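Local coordinates for glyoxalase family protein (Bacillus cereus, PDB 1ZSW) that binds a zinc ion in a fold of the glyoxalase (vicinal oxygen chelate) family, its reaction and substrate being unknown, at residues Lys39-Asn44 with Phe86-Leu91; Leu107-Glu112 with Leu151-Ser156; Leu186-Leu191 with Glu287-Leu292; Asp276-Lys281 with Phe302-Asp307. One frame throughout, in Å; residues are numbered along the deposited sequence. Where two conformers were deposited one is given.

Contact 1. Residues Lys39-Asn44 with Phe86-Leu91; sequences KNANEN and FFEIPL
Lys39 leans along the Pro90 carbonyl and donates from NZ to Pro90 O (2.8 Å). Its CG lies opposite the backbone N (chi1 -164°); the extended chain lays CG and CE along the Pro90 oxygen, 3.3 Å each, and a bend at chi4 turns NZ onto it. Val92 O, just past the segment, takes a second bond from the ammonium group. In the other direction, Pro90 CA sends its hydrogen toward Lys39 O, 3.3 Å away. Asn40 is the N-cap of helix 41-51: its OD1 accepts from Glu43 N at 2.8 Å, in the carbonyl plane. Ala41 N lies 2.8 Å from Glu88 OE1 in a nearly straight bond (171°); the N-H comes in from above the carboxylate plane. The small methyl suits this place, since CB rests only 3.4 Å from the same OE1. Asn42 N donates to a water that in turn donates to Glu88 OE1. One turn on, Asn44 sets OD1 over the centre of the Phe86 ring, 3.2 Å above its plane, with amide and ring 62° apart. First-turn N-H groups are thus met by Glu88, the water and the Asn40 cap, and the helix N-terminus would probably stabilise the charge of Glu88.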
loop_
_atom_site.group_PDB
_atom_site.type_symbol
_atom_site.label_atom_id
_atom_site.label_comp_id
_atom_site.label_asym_id
_atom_site.label_seq_id
_atom_site.Cartn_x
_atom_site.Cartn_y
_atom_site.Cartn_z
ATOM N N LYS A 39 -13.460 9.445 5.123
ATOM C CA LYS A 39 -14.389 10.152 5.997
ATOM C C LYS A 39 -15.551 9.257 6.434
ATOM O O LYS A 39 -16.220 9.545 7.453
ATOM C CB LYS A 39 -14.957 11.358 5.223
ATOM C CG LYS A 39 -15.626 12.368 6.126
ATOM C CD LYS A 39 -16.114 13.566 5.320
ATOM C CE LYS A 39 -16.951 14.503 6.197
ATOM N NZ LYS A 39 -16.184 15.250 7.242
ATOM N N ASN A 40 -15.824 8.187 5.679
ATOM C CA ASN A 40 -17.063 7.419 5.863
ATOM C C ASN A 40 -16.839 5.946 5.607
ATOM O O ASN A 40 -16.686 5.548 4.481
ATOM C CB ASN A 40 -18.147 7.953 4.928
ATOM C CG ASN A 40 -19.525 7.343 5.206
ATOM O OD1 ASN A 40 -19.797 6.193 4.881
ATOM N ND2 ASN A 40 -20.390 8.129 5.830
ATOM N N ALA A 41 -16.808 5.144 6.670
ATOM C CA ALA A 41 -16.555 3.712 6.557
ATOM C C ALA A 41 -17.613 2.971 5.755
ATOM O O ALA A 41 -17.266 2.059 5.019
ATOM C CB ALA A 41 -16.377 3.064 7.949
ATOM N N ASN A 42 -18.888 3.336 5.901
ATOM C CA ASN A 42 -19.943 2.669 5.114
ATOM C C ASN A 42 -19.699 2.782 3.608
ATOM O O ASN A 42 -19.768 1.786 2.890
ATOM C CB ASN A 42 -21.342 3.207 5.465
ATOM C CG ASN A 42 -21.759 2.887 6.903
ATOM O OD1 ASN A 42 -21.232 1.984 7.525
ATOM N ND2 ASN A 42 -22.707 3.653 7.428
ATOM N N GLU A 43 -19.366 3.982 3.139
ATOM C CA GLU A 43 -19.138 4.218 1.708
ATOM C C GLU A 43 -17.804 3.603 1.266
ATOM O O GLU A 43 -17.674 3.096 0.151
ATOM C CB GLU A 43 -19.188 5.719 1.408
ATOM C CG GLU A 43 -20.578 6.321 1.648
ATOM C CD GLU A 43 -20.574 7.835 1.745
ATOM O OE1 GLU A 43 -19.485 8.441 1.853
ATOM O OE2 GLU A 43 -21.680 8.427 1.732
ATOM N N ASN A 44 -16.829 3.631 2.176
ATOM C CA ASN A 44 -15.515 3.060 1.900
ATOM C C ASN A 44 -15.606 1.551 1.742
ATOM O O ASN A 44 -15.119 0.984 0.772
ATOM C CB ASN A 44 -14.538 3.465 3.023
ATOM C CG ASN A 44 -13.142 2.927 2.783
ATOM O OD1 ASN A 44 -12.394 3.444 1.945
ATOM N ND2 ASN A 44 -12.786 1.896 3.516
ATOM N N PHE A 86 -7.607 1.751 5.550
ATOM C CA PHE A 86 -8.196 3.075 5.681
ATOM C C PHE A 86 -8.526 3.351 7.129
ATOM O O PHE A 86 -9.104 2.487 7.785
ATOM C CB PHE A 86 -9.510 3.116 4.876
ATOM C CG PHE A 86 -9.309 3.035 3.396
ATOM C CD1 PHE A 86 -9.260 4.224 2.663
ATOM C CD2 PHE A 86 -9.171 1.801 2.736
ATOM C CE1 PHE A 86 -9.040 4.189 1.316
ATOM C CE2 PHE A 86 -8.970 1.769 1.301
ATOM C CZ PHE A 86 -8.925 2.978 0.634
ATOM N N PHE A 87 -8.163 4.542 7.598
ATOM C CA PHE A 87 -8.571 5.048 8.929
ATOM C C PHE A 87 -9.790 5.887 8.655
ATOM O O PHE A 87 -9.743 6.772 7.799
ATOM C CB PHE A 87 -7.453 5.933 9.499
ATOM C CG PHE A 87 -6.197 5.167 9.778
ATOM C CD1 PHE A 87 -5.119 5.213 8.878
ATOM C CD2 PHE A 87 -6.103 4.374 10.920
ATOM C CE1 PHE A 87 -3.952 4.486 9.136
ATOM C CE2 PHE A 87 -4.938 3.641 11.178
ATOM C CZ PHE A 87 -3.875 3.710 10.284
ATOM N N GLU A 88 -10.876 5.628 9.380
ATOM C CA GLU A 88 -12.075 6.439 9.210
ATOM C C GLU A 88 -12.003 7.607 10.165
ATOM O O GLU A 88 -11.932 7.410 11.375
ATOM C CB GLU A 88 -13.376 5.657 9.479
ATOM C CG GLU A 88 -14.604 6.582 9.258
ATOM C CD GLU A 88 -15.912 6.074 9.899
ATOM O OE1 GLU A 88 -16.976 6.132 9.242
ATOM O OE2 GLU A 88 -15.869 5.621 11.045
ATOM N N ILE A 89 -12.076 8.822 9.629
ATOM C CA ILE A 89 -11.998 10.030 10.457
ATOM C C ILE A 89 -13.202 10.869 10.040
ATOM O O ILE A 89 -13.113 11.645 9.117
ATOM C CB ILE A 89 -10.667 10.778 10.226
ATOM C CG1 ILE A 89 -9.493 9.792 10.474
ATOM C CG2 ILE A 89 -10.585 12.065 11.100
ATOM C CD1 ILE A 89 -8.118 10.386 10.462
ATOM N N PRO A 90 -14.362 10.647 10.690
ATOM C CA PRO A 90 -15.632 11.260 10.270
ATOM C C PRO A 90 -15.668 12.777 10.045
ATOM O O PRO A 90 -16.438 13.225 9.188
ATOM C CB PRO A 90 -16.599 10.821 11.397
ATOM C CG PRO A 90 -16.057 9.470 11.770
ATOM C CD PRO A 90 -14.565 9.727 11.822
ATOM N N LEU A 91 -14.871 13.550 10.770
ATOM C CA LEU A 91 -14.882 15.022 10.596
ATOM C C LEU A 91 -13.774 15.565 9.709
ATOM O O LEU A 91 -13.604 16.775 9.588
ATOM C CB LEU A 91 -14.815 15.724 11.936
ATOM C CG LEU A 91 -15.994 15.441 12.863
ATOM C CD1 LEU A 91 -15.662 16.036 14.152
ATOM C CD2 LEU A 91 -17.267 16.046 12.320
HETATM O O HOH W 1 -19.585 4.852 8.298
#

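Contact 2. Residues Leu107-Glu112 with Leu151-Ser156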
loop_
_atom_site.group_PDB
_atom_site.type_symbol
_atom_site.label_atom_id
_atom_site.label_comp_id
_atom_site.label_asym_id
_atom_site.label_seq_id
_atom_site.Cartn_x
_atom_site.Cartn_y
_atom_site.Cartn_z
ATOM N N LEU A 107 -2.836 -1.074 -9.100
ATOM C CA LEU A 107 -3.387 -2.394 -8.696
ATOM C C LEU A 107 -3.297 -3.309 -9.918
ATOM O O LEU A 107 -3.782 -2.935 -11.002
ATOM C CB LEU A 107 -4.841 -2.247 -8.260
ATOM C CG LEU A 107 -5.103 -1.367 -7.033
ATOM C CD1 LEU A 107 -6.595 -1.168 -6.806
ATOM C CD2 LEU A 107 -4.434 -2.029 -5.842
ATOM N N LEU A 108 -2.672 -4.470 -9.760
ATOM C CA LEU A 108 -2.468 -5.390 -10.899
ATOM C C LEU A 108 -3.742 -6.184 -11.185
ATOM O O LEU A 108 -4.406 -6.646 -10.267
ATOM C CB LEU A 108 -1.320 -6.354 -10.597
ATOM C CG LEU A 108 0.043 -5.674 -10.445
ATOM C CD1 LEU A 108 1.092 -6.576 -9.819
ATOM C CD2 LEU A 108 0.523 -5.194 -11.838
ATOM N N VAL A 109 -4.073 -6.307 -12.478
ATOM C CA VAL A 109 -5.121 -7.218 -12.961
ATOM C C VAL A 109 -4.516 -8.102 -14.027
ATOM O O VAL A 109 -3.522 -7.737 -14.636
ATOM C CB VAL A 109 -6.384 -6.500 -13.470
ATOM C CG1 VAL A 109 -7.040 -5.745 -12.340
ATOM C CG2 VAL A 109 -6.085 -5.533 -14.680
ATOM N N PRO A 110 -5.060 -9.321 -14.208
ATOM C CA PRO A 110 -4.336 -10.282 -15.046
ATOM C C PRO A 110 -4.160 -9.937 -16.533
ATOM O O PRO A 110 -3.112 -10.214 -17.063
ATOM C CB PRO A 110 -5.148 -11.565 -14.863
ATOM C CG PRO A 110 -5.872 -11.366 -13.514
ATOM C CD PRO A 110 -6.231 -9.917 -13.551
ATOM N N SER A 111 -5.146 -9.346 -17.178
ATOM C CA SER A 111 -5.077 -9.208 -18.646
ATOM C C SER A 111 -5.745 -7.964 -19.199
ATOM O O SER A 111 -6.488 -7.260 -18.502
ATOM C CB SER A 111 -5.783 -10.442 -19.249
ATOM O OG SER A 111 -7.177 -10.266 -19.077
ATOM N N GLU A 112 -5.435 -7.624 -20.463
ATOM C CA GLU A 112 -6.061 -6.451 -21.077
ATOM C C GLU A 112 -7.576 -6.653 -21.113
ATOM O O GLU A 112 -8.360 -5.715 -21.022
ATOM C CB GLU A 112 -5.461 -6.142 -22.471
ATOM C CG GLU A 112 -4.059 -5.546 -22.376
ATOM C CD GLU A 112 -3.470 -5.039 -23.686
ATOM O OE1 GLU A 112 -2.519 -5.679 -24.202
ATOM O OE2 GLU A 112 -3.917 -3.991 -24.181
ATOM N N LEU A 151 -6.410 5.869 -8.243
ATOM C CA LEU A 151 -5.930 4.514 -8.481
ATOM C C LEU A 151 -5.764 4.181 -9.956
ATOM O O LEU A 151 -6.251 4.919 -10.820
ATOM C CB LEU A 151 -6.888 3.474 -7.815
ATOM C CG LEU A 151 -7.178 3.702 -6.330
ATOM C CD1 LEU A 151 -8.519 4.381 -6.140
ATOM C CD2 LEU A 151 -7.169 2.347 -5.564
ATOM N N VAL A 152 -5.009 3.151 -10.258
ATOM C CA VAL A 152 -4.841 2.752 -11.651
ATOM C C VAL A 152 -4.734 1.240 -11.750
ATOM O O VAL A 152 -3.934 0.611 -11.037
ATOM C CB VAL A 152 -3.640 3.489 -12.326
ATOM C CG1 VAL A 152 -2.297 3.153 -11.656
ATOM C CG2 VAL A 152 -3.545 3.115 -13.834
ATOM N N LEU A 153 -5.572 0.648 -12.609
ATOM C CA LEU A 153 -5.451 -0.761 -12.887
ATOM C C LEU A 153 -4.362 -1.011 -13.928
ATOM O O LEU A 153 -4.268 -0.264 -14.932
ATOM C CB LEU A 153 -6.784 -1.336 -13.361
ATOM C CG LEU A 153 -7.992 -1.163 -12.481
ATOM C CD1 LEU A 153 -9.198 -1.759 -13.177
ATOM C CD2 LEU A 153 -7.787 -1.881 -11.118
ATOM N N LEU A 154 -3.542 -2.011 -13.692
ATOM C CA LEU A 154 -2.340 -2.246 -14.505
ATOM C C LEU A 154 -2.272 -3.712 -14.923
ATOM O O LEU A 154 -2.443 -4.621 -14.104
ATOM C CB LEU A 154 -1.092 -1.928 -13.696
ATOM C CG LEU A 154 -0.926 -0.538 -13.080
ATOM C CD1 LEU A 154 0.241 -0.583 -12.030
ATOM C CD2 LEU A 154 -0.718 0.524 -14.192
ATOM N N VAL A 155 -2.013 -3.969 -16.190
ATOM C CA VAL A 155 -1.974 -5.345 -16.642
ATOM C C VAL A 155 -0.725 -6.060 -16.249
ATOM O O VAL A 155 0.382 -5.616 -16.550
ATOM C CB VAL A 155 -2.250 -5.484 -18.165
ATOM C CG1 VAL A 155 -2.017 -6.917 -18.593
ATOM C CG2 VAL A 155 -3.663 -5.040 -18.446
ATOM N N SER A 156 -0.932 -7.202 -15.586
ATOM C CA SER A 156 0.136 -8.015 -15.045
ATOM C C SER A 156 0.580 -9.153 -15.953
ATOM O O SER A 156 1.677 -9.661 -15.788
ATOM C CB SER A 156 -0.275 -8.602 -13.689
ATOM O OG SER A 156 -1.205 -9.682 -13.841
#
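Leu107 and Val109 share one face of the twisted parallel pair with Leu153 and Val155, while Leu108 and Leu154 lie on the other; between them the flat peptide groups join along their edges. Four backbone bonds alternate along the strands: Leu107 N to Val152 O (2.8 Å), Leu154 N to Leu107 O, Val109 N to Leu154 O and Ser156 N to Val109 O (2.8 Å). Leu153 CD2 touches both Leu107 CB and Val109 CG1, 4.1 Å from each, and Leu107 CD1 meets Leu151 CD2 at 3.8 Å. Val155 has CG1 opposite its backbone N (chi1 173°), which brings CG2 to 3.6 Å from Ser111 O, where the chain turns into helix 112-124. Ser156 tucks its CB against Leu108 CD2 (4.0 Å), and its hydroxyl bonds to Gln179 and Gly158 N. Ser111 caps that helix through Ser114 N. Apolar side chains belong on the face of Val109, Leu153 and Val155 because Leu115 of the helix packs on all three. Strand 150-155 pairs on its other side with 138-144, as 101-109 does with 180-188. Parallel strands 101-109 and 150-155, with helix 112-124 between them in the chain and packed on one face, are consistent with a module of the vicinal oxygen chelate fold.

Contact 3. Residues Leu186-Leu191 with Glu287-Leu292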
loop_
_atom_site.group_PDB
_atom_site.type_symbol
_atom_site.label_atom_id
_atom_site.label_comp_id
_atom_site.label_asym_id
_atom_site.label_seq_id
_atom_site.Cartn_x
_atom_site.Cartn_y
_atom_site.Cartn_z
ATOM N N LEU A 186 4.791 8.480 -6.184
ATOM C CA LEU A 186 5.238 9.498 -5.191
ATOM C C LEU A 186 5.447 10.802 -5.980
ATOM O O LEU A 186 6.132 10.764 -7.005
ATOM C CB LEU A 186 6.571 9.079 -4.542
ATOM C CG LEU A 186 6.605 7.683 -3.903
ATOM C CD1 LEU A 186 7.914 7.394 -3.211
ATOM C CD2 LEU A 186 5.444 7.512 -2.905
ATOM N N THR A 187 4.886 11.894 -5.492
ATOM C CA THR A 187 5.068 13.220 -6.155
ATOM C C THR A 187 5.923 14.038 -5.178
ATOM O O THR A 187 5.583 14.155 -4.000
ATOM C CB THR A 187 3.704 13.871 -6.425
ATOM O OG1 THR A 187 2.940 13.036 -7.326
ATOM C CG2 THR A 187 3.878 15.245 -7.125
ATOM N N VAL A 188 7.047 14.562 -5.648
ATOM C CA VAL A 188 7.988 15.206 -4.757
ATOM C C VAL A 188 8.578 16.500 -5.340
ATOM O O VAL A 188 8.573 16.676 -6.559
ATOM C CB VAL A 188 9.190 14.255 -4.410
ATOM C CG1 VAL A 188 8.680 13.045 -3.598
ATOM C CG2 VAL A 188 9.933 13.771 -5.673
ATOM N N ARG A 189 9.087 17.369 -4.470
ATOM C CA ARG A 189 9.856 18.565 -4.928
ATOM C C ARG A 189 11.243 18.204 -5.420
ATOM O O ARG A 189 11.752 18.812 -6.389
ATOM C CB ARG A 189 9.991 19.577 -3.792
ATOM C CG ARG A 189 8.676 20.206 -3.358
ATOM C CD ARG A 189 8.423 21.589 -4.064
ATOM N NE ARG A 189 7.220 22.239 -3.529
ATOM C CZ ARG A 189 6.995 22.423 -2.232
ATOM N NH1 ARG A 189 7.913 22.061 -1.344
ATOM N NH2 ARG A 189 5.869 22.955 -1.811
ATOM N N ARG A 190 11.874 17.259 -4.729
ATOM C CA ARG A 190 13.263 16.846 -5.000
ATOM C C ARG A 190 13.353 15.384 -5.410
ATOM O O ARG A 190 13.565 14.485 -4.583
ATOM C CB ARG A 190 14.144 17.114 -3.769
ATOM C CG ARG A 190 14.236 18.578 -3.398
ATOM C CD ARG A 190 15.114 19.352 -4.381
ATOM N NE ARG A 190 16.427 18.737 -4.609
ATOM C CZ ARG A 190 17.576 19.134 -4.059
ATOM N NH1 ARG A 190 17.598 20.142 -3.187
ATOM N NH2 ARG A 190 18.703 18.484 -4.351
ATOM N N LEU A 191 13.200 15.153 -6.704
ATOM C CA LEU A 191 13.276 13.823 -7.274
ATOM C C LEU A 191 14.647 13.182 -7.061
ATOM O O LEU A 191 14.743 11.984 -6.787
ATOM C CB LEU A 191 12.910 13.917 -8.769
ATOM C CG LEU A 191 12.850 12.633 -9.597
ATOM C CD1 LEU A 191 11.853 12.777 -10.743
ATOM C CD2 LEU A 191 14.238 12.228 -10.097
ATOM N N GLU A 287 11.197 10.595 4.635
ATOM C CA GLU A 287 12.394 10.984 3.878
ATOM C C GLU A 287 12.447 12.499 3.628
ATOM O O GLU A 287 11.616 13.250 4.130
ATOM C CB GLU A 287 12.604 10.130 2.630
ATOM C CG GLU A 287 11.485 10.105 1.635
ATOM C CD GLU A 287 11.310 11.451 0.946
ATOM O OE1 GLU A 287 12.141 11.819 0.062
ATOM O OE2 GLU A 287 10.337 12.143 1.318
ATOM N N SER A 288 13.433 12.918 2.837
ATOM C CA SER A 288 13.722 14.331 2.626
ATOM C C SER A 288 12.501 15.170 2.210
ATOM O O SER A 288 12.366 16.312 2.641
ATOM C CB SER A 288 14.837 14.487 1.567
ATOM O OG SER A 288 15.839 13.480 1.701
ATOM N N ASN A 289 11.624 14.597 1.381
ATOM C CA ASN A 289 10.463 15.298 0.866
ATOM C C ASN A 289 9.259 15.158 1.783
ATOM O O ASN A 289 8.190 15.627 1.458
ATOM C CB ASN A 289 10.098 14.769 -0.524
ATOM C CG ASN A 289 11.195 15.026 -1.537
ATOM O OD1 ASN A 289 11.981 14.136 -1.864
ATOM N ND2 ASN A 289 11.270 16.241 -2.002
ATOM N N GLY A 290 9.432 14.508 2.926
ATOM C CA GLY A 290 8.327 14.394 3.867
ATOM C C GLY A 290 7.436 13.180 3.619
ATOM O O GLY A 290 6.413 13.036 4.294
ATOM N N ILE A 291 7.787 12.337 2.638
ATOM C CA ILE A 291 7.005 11.133 2.386
ATOM C C ILE A 291 7.202 10.138 3.563
ATOM O O ILE A 291 8.326 9.842 3.918
ATOM C CB ILE A 291 7.448 10.430 1.084
ATOM C CG1 ILE A 291 7.353 11.345 -0.160
ATOM C CG2 ILE A 291 6.663 9.138 0.876
ATOM C CD1 ILE A 291 5.976 11.779 -0.498
ATOM N N LEU A 292 6.122 9.590 4.098
ATOM C CA LEU A 292 6.220 8.637 5.225
ATOM C C LEU A 292 6.259 7.244 4.696
ATOM O O LEU A 292 5.320 6.767 4.044
ATOM C CB LEU A 292 5.004 8.797 6.169
ATOM C CG LEU A 292 4.981 7.975 7.457
ATOM C CD1 LEU A 292 6.162 8.318 8.337
ATOM C CD2 LEU A 292 3.689 8.287 8.210
#
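Val188, the last residue of strand 180-188, stands across from Asn289 with their CA atoms 6.1 Å apart, at a place where residues 287-290 fold into a type I turn closed by the bond from Gly290 N to Glu287 O (2.8 Å). Gly290 takes a positive phi (88°), a conformation that suits glycine. Asn289 carries the contact: its CG comes 3.6 Å from Val188 CB, the two side chains crossing at about a right angle. The amide then lies beside the backbone of Arg190, while Arg189 N has its partner in Asn100 OD1. Arg190 sets its CB against this amide, but its chain bends at chi2 and chi3 and leads off to a salt bridge with Asp192.

Residues 287-291 form the loop of the beta hairpin made by strands 280-286 and 292-300, which belong to the sheet holding the zinc ligands, whereas strand 180-188 belongs to the other sheet. The contact therefore joins two sheets, as in the vicinal oxygen chelate fold, where beta-alpha-beta-beta-beta modules pack together.

Glu287 folds back over its own turn: OE1 accepts from Asn289 N (3.1 Å, 167°) from above the carboxylate plane, and OE2 accepts from Ile291 N (2.9 Å) with its anti lone pair. Ile291 reaches Val188 and Leu186, CG1 to Val188 CG1 at 4.1 Å and CG2 to Leu186 CD2 at 4.3 Å. Met194 of helix 191-201 packs on Leu186, Glu287 and Ile291.

Contact 4. Residues Asp276-Lys281 with Phe302-Asp307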
loop_
_atom_site.group_PDB
_atom_site.type_symbol
_atom_site.label_atom_id
_atom_site.label_comp_id
_atom_site.label_asym_id
_atom_site.label_seq_id
_atom_site.Cartn_x
_atom_site.Cartn_y
_atom_site.Cartn_z
ATOM N N ASP A 276 5.565 -3.214 17.575
ATOM C CA ASP A 276 4.808 -4.416 17.295
ATOM C C ASP A 276 3.356 -4.056 17.000
ATOM O O ASP A 276 2.631 -3.515 17.858
ATOM C CB ASP A 276 4.921 -5.407 18.454
ATOM C CG ASP A 276 4.372 -6.760 18.100
ATOM O OD1 ASP A 276 3.729 -6.887 17.030
ATOM O OD2 ASP A 276 4.572 -7.706 18.894
ATOM N N ARG A 277 2.956 -4.300 15.747
ATOM C CA ARG A 277 1.616 -3.986 15.281
ATOM C C ARG A 277 0.737 -5.235 15.307
ATOM O O ARG A 277 -0.372 -5.228 14.752
ATOM C CB ARG A 277 1.671 -3.368 13.874
ATOM C CG ARG A 277 2.303 -1.962 13.809
ATOM C CD ARG A 277 1.614 -0.964 14.731
ATOM N NE ARG A 277 1.816 0.438 14.333
ATOM C CZ ARG A 277 1.508 1.481 15.108
ATOM N NH1 ARG A 277 1.044 1.277 16.350
ATOM N NH2 ARG A 277 1.706 2.725 14.673
ATOM N N PHE A 278 1.229 -6.265 15.997
ATOM C CA PHE A 278 0.574 -7.563 16.161
ATOM C C PHE A 278 0.621 -8.426 14.899
ATOM O O PHE A 278 1.215 -9.511 14.904
ATOM C CB PHE A 278 -0.852 -7.428 16.737
ATOM C CG PHE A 278 -1.421 -8.723 17.256
ATOM C CD1 PHE A 278 -0.814 -9.395 18.310
ATOM C CD2 PHE A 278 -2.574 -9.254 16.702
ATOM C CE1 PHE A 278 -1.339 -10.590 18.791
ATOM C CE2 PHE A 278 -3.109 -10.446 17.184
ATOM C CZ PHE A 278 -2.485 -11.113 18.224
ATOM N N TYR A 279 0.042 -7.919 13.813
ATOM C CA TYR A 279 0.013 -8.647 12.556
ATOM C C TYR A 279 1.371 -8.589 11.843
ATOM O O TYR A 279 1.603 -9.342 10.897
ATOM C CB TYR A 279 -1.084 -8.080 11.680
ATOM C CG TYR A 279 -2.391 -7.935 12.449
ATOM C CD1 TYR A 279 -2.946 -6.676 12.674
ATOM C CD2 TYR A 279 -3.042 -9.062 12.978
ATOM C CE1 TYR A 279 -4.141 -6.533 13.375
ATOM C CE2 TYR A 279 -4.229 -8.931 13.685
ATOM C CZ TYR A 279 -4.774 -7.664 13.882
ATOM O OH TYR A 279 -5.954 -7.511 14.597
ATOM N N PHE A 280 2.247 -7.699 12.320
ATOM C CA PHE A 280 3.627 -7.567 11.848
ATOM C C PHE A 280 4.360 -6.616 12.785
ATOM O O PHE A 280 3.713 -5.891 13.576
ATOM C CB PHE A 280 3.657 -7.018 10.388
ATOM C CG PHE A 280 2.785 -5.783 10.165
ATOM C CD1 PHE A 280 3.260 -4.494 10.486
ATOM C CD2 PHE A 280 1.502 -5.911 9.601
ATOM C CE1 PHE A 280 2.460 -3.337 10.257
ATOM C CE2 PHE A 280 0.686 -4.749 9.383
ATOM C CZ PHE A 280 1.199 -3.468 9.723
ATOM N N LYS A 281 5.695 -6.574 12.694
ATOM C CA LYS A 281 6.450 -5.510 13.345
ATOM C C LYS A 281 6.913 -4.512 12.272
ATOM O O LYS A 281 7.139 -4.894 11.107
ATOM C CB LYS A 281 7.649 -6.044 14.128
ATOM C CG LYS A 281 7.304 -7.097 15.207
ATOM C CD LYS A 281 8.530 -7.142 16.150
ATOM C CE LYS A 281 8.437 -8.228 17.241
ATOM N NZ LYS A 281 8.280 -9.565 16.660
ATOM N N PHE A 302 -2.511 -11.721 9.211
ATOM C CA PHE A 302 -3.856 -11.588 9.804
ATOM C C PHE A 302 -4.461 -12.907 10.291
ATOM O O PHE A 302 -5.512 -12.894 10.943
ATOM C CB PHE A 302 -4.839 -10.920 8.825
ATOM C CG PHE A 302 -4.482 -9.506 8.475
ATOM C CD1 PHE A 302 -4.337 -9.121 7.149
ATOM C CD2 PHE A 302 -4.291 -8.559 9.479
ATOM C CE1 PHE A 302 -3.983 -7.808 6.819
ATOM C CE2 PHE A 302 -3.948 -7.251 9.174
ATOM C CZ PHE A 302 -3.794 -6.872 7.844
ATOM N N THR A 303 -3.826 -14.028 9.948
ATOM C CA THR A 303 -4.331 -15.343 10.361
ATOM C C THR A 303 -3.741 -15.762 11.700
ATOM O O THR A 303 -4.133 -16.791 12.256
ATOM C CB THR A 303 -4.098 -16.447 9.293
ATOM O OG1 THR A 303 -2.696 -16.731 9.175
ATOM C CG2 THR A 303 -4.670 -16.030 7.938
ATOM N N VAL A 304 -2.820 -14.950 12.221
ATOM C CA VAL A 304 -2.254 -15.147 13.554
ATOM C C VAL A 304 -3.352 -15.259 14.636
ATOM O O VAL A 304 -3.280 -16.147 15.486
ATOM C CB VAL A 304 -1.176 -14.054 13.910
ATOM C CG1 VAL A 304 -1.813 -12.707 14.251
ATOM C CG2 VAL A 304 -0.272 -14.510 15.052
ATOM N N ASP A 305 -4.366 -14.389 14.579
ATOM C CA ASP A 305 -5.401 -14.313 15.623
ATOM C C ASP A 305 -6.805 -14.720 15.145
ATOM O O ASP A 305 -7.821 -14.297 15.720
ATOM C CB ASP A 305 -5.427 -12.903 16.250
ATOM C CG ASP A 305 -6.158 -11.866 15.385
ATOM O OD1 ASP A 305 -6.167 -12.007 14.138
ATOM O OD2 ASP A 305 -6.719 -10.896 15.956
ATOM N N GLY A 306 -6.867 -15.532 14.096
ATOM C CA GLY A 306 -8.156 -15.951 13.553
ATOM C C GLY A 306 -8.030 -16.883 12.376
ATOM O O GLY A 306 -6.976 -16.948 11.735
ATOM N N ASP A 307 -9.106 -17.611 12.099
ATOM C CA ASP A 307 -9.175 -18.492 10.939
ATOM C C ASP A 307 -9.445 -17.693 9.670
ATOM O O ASP A 307 -10.159 -16.677 9.706
ATOM C CB ASP A 307 -10.280 -19.531 11.125
ATOM C CG ASP A 307 -11.630 -18.896 11.400
ATOM O OD1 ASP A 307 -12.490 -18.920 10.494
ATOM O OD2 ASP A 307 -11.828 -18.349 12.512
#
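Two loops meet at one end of the zinc-bearing sheet: the tight turn of Phe278 and Tyr279, leading into strand 280-286, and the segment after strand 292-300, where Phe302 precedes a type I turn from Thr303 to Gly306. The first is shaped by an Asx turn, with Phe278 N bonded to Asp276 OD1 (2.8 Å), and by a classic gamma turn at Phe278, whose Tyr279 N to Arg277 O bond is weak. Tyr279 is covered on one face by Phe302, whose CD2 lies 3.6 Å above the ring plane toward its rim. The ring centroids are 5.1 Å apart and the planes 59° apart, an oblique pair. At the edge of the Tyr279 ring come Val304 CG1, 4.1 Å from CD2, and the Asp305 carboxylate, whose OD1 is 3.7 Å from CE2. OD1 is paired with Lys58 in a salt bridge, while Tyr279 OH is buried with no partner in the model. Phe278 has its CG opposite the backbone N (chi1 -165°), and this brings the ring edge to Asp305 CB, 3.5 Å from CE2. Val304 CG1 lies 3.9 Å from Phe278 CE2. The flat rings of Phe278 and Tyr279 thus suit their places by offering face and edge to Phe302, Val304 and Asp305. Phe302 also meets Phe72 edge-to-face. A curved sheet of paired modules surrounding a metal is the hallmark of the vicinal oxygen chelate fold, and this contact lies beside that site, the Phe302 side chain about 9 Å from the zinc.

Contacts 1 and 4 reach the same eight-stranded sheet, whose His33, His246 and Glu294 bind zinc, yet their centres are 23 Å apart and they do not touch. The zinc ion is about 11 Å from the side chain of Phe86 in contact 1 and about 12 Å from that of Ile291 in contact 3; contact 4 comes nearer. Contact 2 lies in the other sheet, where strands 101-109 and 180-188 are neighbours, linking it to contact 3; its Leu107 side chain is about 10 Å from that of His33. Contact 3 spans both sheets; its segments alternate along the chain with those of contact 4, their centres 30 Å apart.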